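Local coordinates for protein beta-lactamase (Francisella tularensis subsp. tularensis, PDB 3P09) that probably hydrolyses beta-lactam antibiotics to substituted beta-amino acids, as a class A beta-lactamase linked to antibiotic resistance, at residues A[72-77]-A[83-88]; A[102-107]-A[118-123]. One frame throughout, in Å; residues are numbered along the deposited sequence.

Contact 1: A[72-77]-A[83-88]; sequences GAILDY and GFLDKK
Tyr77 turns the edge of its ring onto one face of Phe84, an edge-to-face pair with centroids 4.4 Å apart and planes inclined at 54°. Tyr77 CD2 leads, 3.4 Å from Phe84 CD2 and shifted toward the rim of the ring, while Tyr77 CE2 follows over the other half, 3.6 Å from Phe84 CD1. Both aromatic side chains leave the backbone with CG opposite N (chi1 -169° for Tyr77, -171° for Phe84), which extends each into the gap between helix and loop. Ile74, nearly one helical turn before, works on the rim of Phe84: its CD1 lies in the ring plane, 3.8 Å from CE2, and its CG2 comes nearly as close to the same carbon. Leu75 and Leu85 meet beside this group by their methyl ends, Leu75 CD2 lying 4.0 Å from Leu85 CD1. Ile115 of helix 115-123 touches both Ile74 and Phe84, and Ile201 of helix 196-208 touches both leucines, so neighbouring helices extend the apolar cluster. After helix 66-80 the chain thus folds back and lays the turn leading to strand 88-90 against that helix, in the mainly helical domain. No hydrogen bond or salt bridge crosses between 72-77 and 83-88; their cohesion comes from dispersion and shape, with the weak electrostatics of a ring edge against a pi face adding some directionality.

Contact 2: A[102-107]-A[118-123]; sequences APITAK and LNYAAI
With chi1 at -66°, Ile104 sets CG1 beside its own backbone N and opposite the carbonyl carbon, and chi2 of 75° bends CD1 back so that it comes within 4.2 Å of Ala121 CA. The branch point itself does the closest touching: Ile104 CB lies 3.9 Å from Ala121 CB, and the small alanine lets the loop come in until the two CA atoms are 6.0 Å apart. Tyr120 borders the same isoleucine, its CE1 placed 4.3 Å from Ile104 CG1, which sits at the ring's edge near its plane rather than over a face. On the next residue, Thr105, chi1 of 54° puts OG1 between the backbone N and the carbonyl carbon and leaves CG2 to reach Leu118 CD2 at 4.1 Å, the two side chains crossing at about a right angle. The methyl thus serves helix 115-123 while the hydroxyl hydrogen-bonds to Asp126 OD1; the other carboxylate oxygen, OD2, accepts a hydrogen bond from Ile104 N. Asp126 therefore holds both the backbone and a side chain of the loop, and its carboxylate, gripped at each oxygen, is probably fixed in rotation. Helix 115-123 and the loop belong to the mainly helical domain of the class A beta-lactamase fold. Asp126 directly follows Ser125, which probably occupies the serine position of the class A SDN motif (Ser-Asp-Ser in this enzyme); this would place the loop beside the presumed active site, as in other class A beta-lactamases.

The two contacts follow in series along the chain, 72-77 with 83-88 closing before 102-107 with 118-123 opens, and their centres lie about 15 Å apart. Helix 115-123 joins them: Asn119, on the segment used in contact 2, packs against contact 1, its OD1 3.5 Å from Ile74 CG2 and its ND2 3.5 Å from Leu85 CD2. ND2 is also hydrogen-bonded to Tyr205 OH of helix 196-208. Strands 88-90 and 112-114, which pair with each other, precede and follow the loop of contact 2 along the chain. Together the contacts fasten loop segments onto helices 66-80 and 115-123 in the helical part of the enzyme, away from the five-stranded sheet.

Contact 1: A[72-77]-A[83-88]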
loop_
_atom_site.group_PDB
_atom_site.type_symbol
_atom_site.label_atom_id
_atom_site.label_comp_id
_atom_site.label_asym_id
_atom_site.label_seq_id
_atom_site.Cartn_x
_atom_site.Cartn_y
_atom_site.Cartn_z
ATOM N N GLY A 72 1.874 -9.429 3.265
ATOM C CA GLY A 72 2.748 -10.288 2.491
ATOM C C GLY A 72 3.661 -11.121 3.390
ATOM O O GLY A 72 3.819 -12.328 3.203
ATOM N N ALA A 73 4.262 -10.465 4.375
ATOM C CA ALA A 73 5.132 -11.134 5.332
ATOM C C ALA A 73 4.389 -12.215 6.103
ATOM O O ALA A 73 4.925 -13.287 6.370
ATOM C CB ALA A 73 5.736 -10.119 6.295
ATOM N N ILE A 74 3.157 -11.914 6.493
ATOM C CA ILE A 74 2.350 -12.882 7.217
ATOM C C ILE A 74 2.069 -14.107 6.352
ATOM O O ILE A 74 2.125 -15.243 6.828
ATOM C CB ILE A 74 1.025 -12.239 7.679
ATOM C CG1 ILE A 74 1.307 -11.208 8.775
ATOM C CG2 ILE A 74 0.026 -13.312 8.157
ATOM C CD1 ILE A 74 1.667 -11.843 10.119
ATOM N N LEU A 75 1.778 -13.887 5.076
ATOM C CA LEU A 75 1.494 -15.005 4.169
ATOM C C LEU A 75 2.729 -15.872 3.947
ATOM O O LEU A 75 2.640 -17.105 3.855
ATOM C CB LEU A 75 0.964 -14.482 2.833
ATOM C CG LEU A 75 -0.416 -13.816 2.924
ATOM C CD1 LEU A 75 -0.767 -13.065 1.657
ATOM C CD2 LEU A 75 -1.471 -14.859 3.226
ATOM N N ASP A 76 3.882 -15.225 3.854
ATOM C CA ASP A 76 5.142 -15.936 3.714
ATOM C C ASP A 76 5.340 -16.765 4.983
ATOM O O ASP A 76 5.701 -17.939 4.923
ATOM C CB ASP A 76 6.275 -14.918 3.505
ATOM C CG ASP A 76 7.669 -15.532 3.619
ATOM O OD1 ASP A 76 8.215 -15.975 2.587
ATOM O OD2 ASP A 76 8.234 -15.536 4.735
ATOM N N TYR A 77 5.072 -16.153 6.134
ATOM C CA TYR A 77 5.197 -16.852 7.415
ATOM C C TYR A 77 4.343 -18.113 7.404
ATOM O O TYR A 77 4.799 -19.204 7.776
ATOM C CB TYR A 77 4.765 -15.937 8.563
ATOM C CG TYR A 77 5.105 -16.462 9.941
ATOM C CD1 TYR A 77 6.319 -16.148 10.539
ATOM C CD2 TYR A 77 4.222 -17.273 10.637
ATOM C CE1 TYR A 77 6.647 -16.626 11.800
ATOM C CE2 TYR A 77 4.537 -17.754 11.906
ATOM C CZ TYR A 77 5.750 -17.424 12.479
ATOM O OH TYR A 77 6.074 -17.898 13.730
ATOM N N GLY A 83 -0.624 -23.558 8.984
ATOM C CA GLY A 83 -1.738 -23.358 9.905
ATOM C C GLY A 83 -1.833 -21.971 10.528
ATOM O O GLY A 83 -2.813 -21.642 11.197
ATOM N N PHE A 84 -0.814 -21.152 10.307
ATOM C CA PHE A 84 -0.748 -19.831 10.917
ATOM C C PHE A 84 -1.952 -18.934 10.581
ATOM O O PHE A 84 -2.419 -18.183 11.438
ATOM C CB PHE A 84 0.559 -19.144 10.526
ATOM C CG PHE A 84 0.827 -17.861 11.264
ATOM C CD1 PHE A 84 1.013 -17.858 12.641
ATOM C CD2 PHE A 84 0.927 -16.660 10.573
ATOM C CE1 PHE A 84 1.279 -16.681 13.324
ATOM C CE2 PHE A 84 1.200 -15.469 11.245
ATOM C CZ PHE A 84 1.374 -15.479 12.627
ATOM N N LEU A 85 -2.451 -19.011 9.348
ATOM C CA LEU A 85 -3.592 -18.175 8.948
ATOM C C LEU A 85 -4.859 -18.461 9.754
ATOM O O LEU A 85 -5.708 -17.587 9.909
ATOM C CB LEU A 85 -3.902 -18.336 7.462
ATOM C CG LEU A 85 -2.937 -17.616 6.513
ATOM C CD1 LEU A 85 -3.269 -17.918 5.062
ATOM C CD2 LEU A 85 -2.997 -16.130 6.762
ATOM N N ASP A 86 -4.988 -19.690 10.243
ATOM C CA ASP A 86 -6.167 -20.093 11.010
ATOM C C ASP A 86 -6.002 -19.867 12.505
ATOM O O ASP A 86 -6.921 -20.132 13.278
ATOM C CB ASP A 86 -6.481 -21.562 10.748
ATOM C CG ASP A 86 -6.845 -21.824 9.307
ATOM O OD1 ASP A 86 -7.790 -21.174 8.811
ATOM O OD2 ASP A 86 -6.178 -22.664 8.666
ATOM N N LYS A 87 -4.839 -19.367 12.905
ATOM C CA LYS A 87 -4.513 -19.186 14.321
ATOM C C LYS A 87 -5.363 -18.098 14.958
ATOM O O LYS A 87 -5.463 -16.993 14.424
ATOM C CB LYS A 87 -3.025 -18.851 14.492
ATOM C CG LYS A 87 -2.653 -18.392 15.892
ATOM C CD LYS A 87 -1.141 -18.385 16.112
ATOM C CE LYS A 87 -0.612 -19.789 16.389
ATOM N NZ LYS A 87 0.830 -19.791 16.785
ATOM N N LYS A 88 -5.953 -18.408 16.112
ATOM C CA LYS A 88 -6.867 -17.494 16.788
ATOM C C LYS A 88 -6.131 -16.511 17.680
ATOM O O LYS A 88 -5.345 -16.908 18.539
ATOM C CB LYS A 88 -7.893 -18.279 17.622
ATOM C CG LYS A 88 -8.833 -19.148 16.798
ATOM C CD LYS A 88 -9.638 -20.101 17.683
ATOM C CE LYS A 88 -10.329 -21.186 16.855
ATOM N NZ LYS A 88 -11.219 -22.079 17.668
#

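Contact 2: A[102-107]-A[118-123]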
loop_
_atom_site.group_PDB
_atom_site.type_symbol
_atom_site.label_atom_id
_atom_site.label_comp_id
_atom_site.label_asym_id
_atom_site.label_seq_id
_atom_site.Cartn_x
_atom_site.Cartn_y
_atom_site.Cartn_z
ATOM N N ALA A 102 -10.434 1.699 13.436
ATOM C CA ALA A 102 -10.417 0.280 13.795
ATOM C C ALA A 102 -11.742 -0.364 13.408
ATOM O O ALA A 102 -12.469 -0.890 14.262
ATOM C CB ALA A 102 -10.189 0.128 15.298
ATOM N N PRO A 103 -12.060 -0.334 12.116
ATOM C CA PRO A 103 -13.399 -0.746 11.689
ATOM C C PRO A 103 -13.729 -2.200 12.034
ATOM O O PRO A 103 -14.861 -2.464 12.393
ATOM C CB PRO A 103 -13.379 -0.506 10.173
ATOM C CG PRO A 103 -11.932 -0.510 9.801
ATOM C CD PRO A 103 -11.210 0.079 10.988
ATOM N N ILE A 104 -12.767 -3.113 11.951
ATOM C CA ILE A 104 -13.026 -4.503 12.307
ATOM C C ILE A 104 -12.645 -4.805 13.768
ATOM O O ILE A 104 -13.441 -5.341 14.524
ATOM C CB ILE A 104 -12.277 -5.484 11.370
ATOM C CG1 ILE A 104 -12.809 -5.391 9.941
ATOM C CG2 ILE A 104 -12.426 -6.921 11.857
ATOM C CD1 ILE A 104 -12.372 -4.173 9.186
ATOM N N THR A 105 -11.430 -4.445 14.168
ATOM C CA THR A 105 -10.961 -4.835 15.485
ATOM C C THR A 105 -11.833 -4.257 16.605
ATOM O O THR A 105 -12.056 -4.913 17.619
ATOM C CB THR A 105 -9.480 -4.506 15.689
ATOM O OG1 THR A 105 -9.244 -3.117 15.416
ATOM C CG2 THR A 105 -8.631 -5.361 14.734
ATOM N N ALA A 106 -12.341 -3.046 16.413
ATOM C CA ALA A 106 -13.153 -2.413 17.439
ATOM C C ALA A 106 -14.456 -3.172 17.684
ATOM O O ALA A 106 -15.088 -3.012 18.730
ATOM C CB ALA A 106 -13.445 -0.952 17.069
ATOM N N LYS A 107 -14.880 -3.980 16.716
ATOM C CA LYS A 107 -16.112 -4.748 16.893
ATOM C C LYS A 107 -15.845 -6.114 17.535
ATOM O O LYS A 107 -16.758 -6.920 17.698
ATOM C CB LYS A 107 -16.834 -4.938 15.550
ATOM C CG LYS A 107 -17.090 -3.643 14.779
ATOM C CD LYS A 107 -18.064 -3.897 13.622
ATOM C CE LYS A 107 -18.419 -2.610 12.898
ATOM N NZ LYS A 107 -19.512 -2.820 11.895
ATOM N N LEU A 118 -7.361 -10.825 10.449
ATOM C CA LEU A 118 -6.576 -9.636 10.776
ATOM C C LEU A 118 -5.891 -9.101 9.527
ATOM O O LEU A 118 -5.738 -7.899 9.374
ATOM C CB LEU A 118 -5.545 -9.943 11.870
ATOM C CG LEU A 118 -6.169 -10.136 13.251
ATOM C CD1 LEU A 118 -5.299 -11.004 14.177
ATOM C CD2 LEU A 118 -6.444 -8.779 13.877
ATOM N N ASN A 119 -5.469 -10.003 8.644
ATOM C CA ASN A 119 -4.911 -9.582 7.365
ATOM C C ASN A 119 -5.915 -8.748 6.593
ATOM O O ASN A 119 -5.581 -7.698 6.066
ATOM C CB ASN A 119 -4.526 -10.785 6.503
ATOM C CG ASN A 119 -3.242 -11.439 6.941
ATOM O OD1 ASN A 119 -2.434 -10.846 7.664
ATOM N ND2 ASN A 119 -3.018 -12.658 6.469
ATOM N N TYR A 120 -7.147 -9.254 6.503
ATOM C CA TYR A 120 -8.217 -8.556 5.807
ATOM C C TYR A 120 -8.401 -7.174 6.401
ATOM O O TYR A 120 -8.471 -6.178 5.683
ATOM C CB TYR A 120 -9.508 -9.389 5.900
ATOM C CG TYR A 120 -10.773 -8.656 5.533
ATOM C CD1 TYR A 120 -11.540 -8.016 6.505
ATOM C CD2 TYR A 120 -11.218 -8.614 4.219
ATOM C CE1 TYR A 120 -12.721 -7.350 6.168
ATOM C CE2 TYR A 120 -12.396 -7.945 3.877
ATOM C CZ TYR A 120 -13.140 -7.321 4.855
ATOM O OH TYR A 120 -14.312 -6.659 4.507
ATOM N N ALA A 121 -8.466 -7.112 7.727
ATOM C CA ALA A 121 -8.610 -5.847 8.437
ATOM C C ALA A 121 -7.464 -4.882 8.124
ATOM O O ALA A 121 -7.704 -3.694 7.892
ATOM C CB ALA A 121 -8.668 -6.095 9.933
ATOM N N ALA A 122 -6.229 -5.390 8.147
ATOM C CA ALA A 122 -5.046 -4.565 7.892
ATOM C C ALA A 122 -5.061 -3.976 6.486
ATOM O O ALA A 122 -4.709 -2.808 6.288
ATOM C CB ALA A 122 -3.757 -5.361 8.121
ATOM N N ILE A 123 -5.465 -4.783 5.510
ATOM C CA ILE A 123 -5.534 -4.301 4.128
ATOM C C ILE A 123 -6.620 -3.244 3.972
ATOM O O ILE A 123 -6.518 -2.344 3.143
ATOM C CB ILE A 123 -5.770 -5.458 3.148
ATOM C CG1 ILE A 123 -4.547 -6.386 3.135
ATOM C CG2 ILE A 123 -6.082 -4.930 1.757
ATOM C CD1 ILE A 123 -3.216 -5.688 2.769
#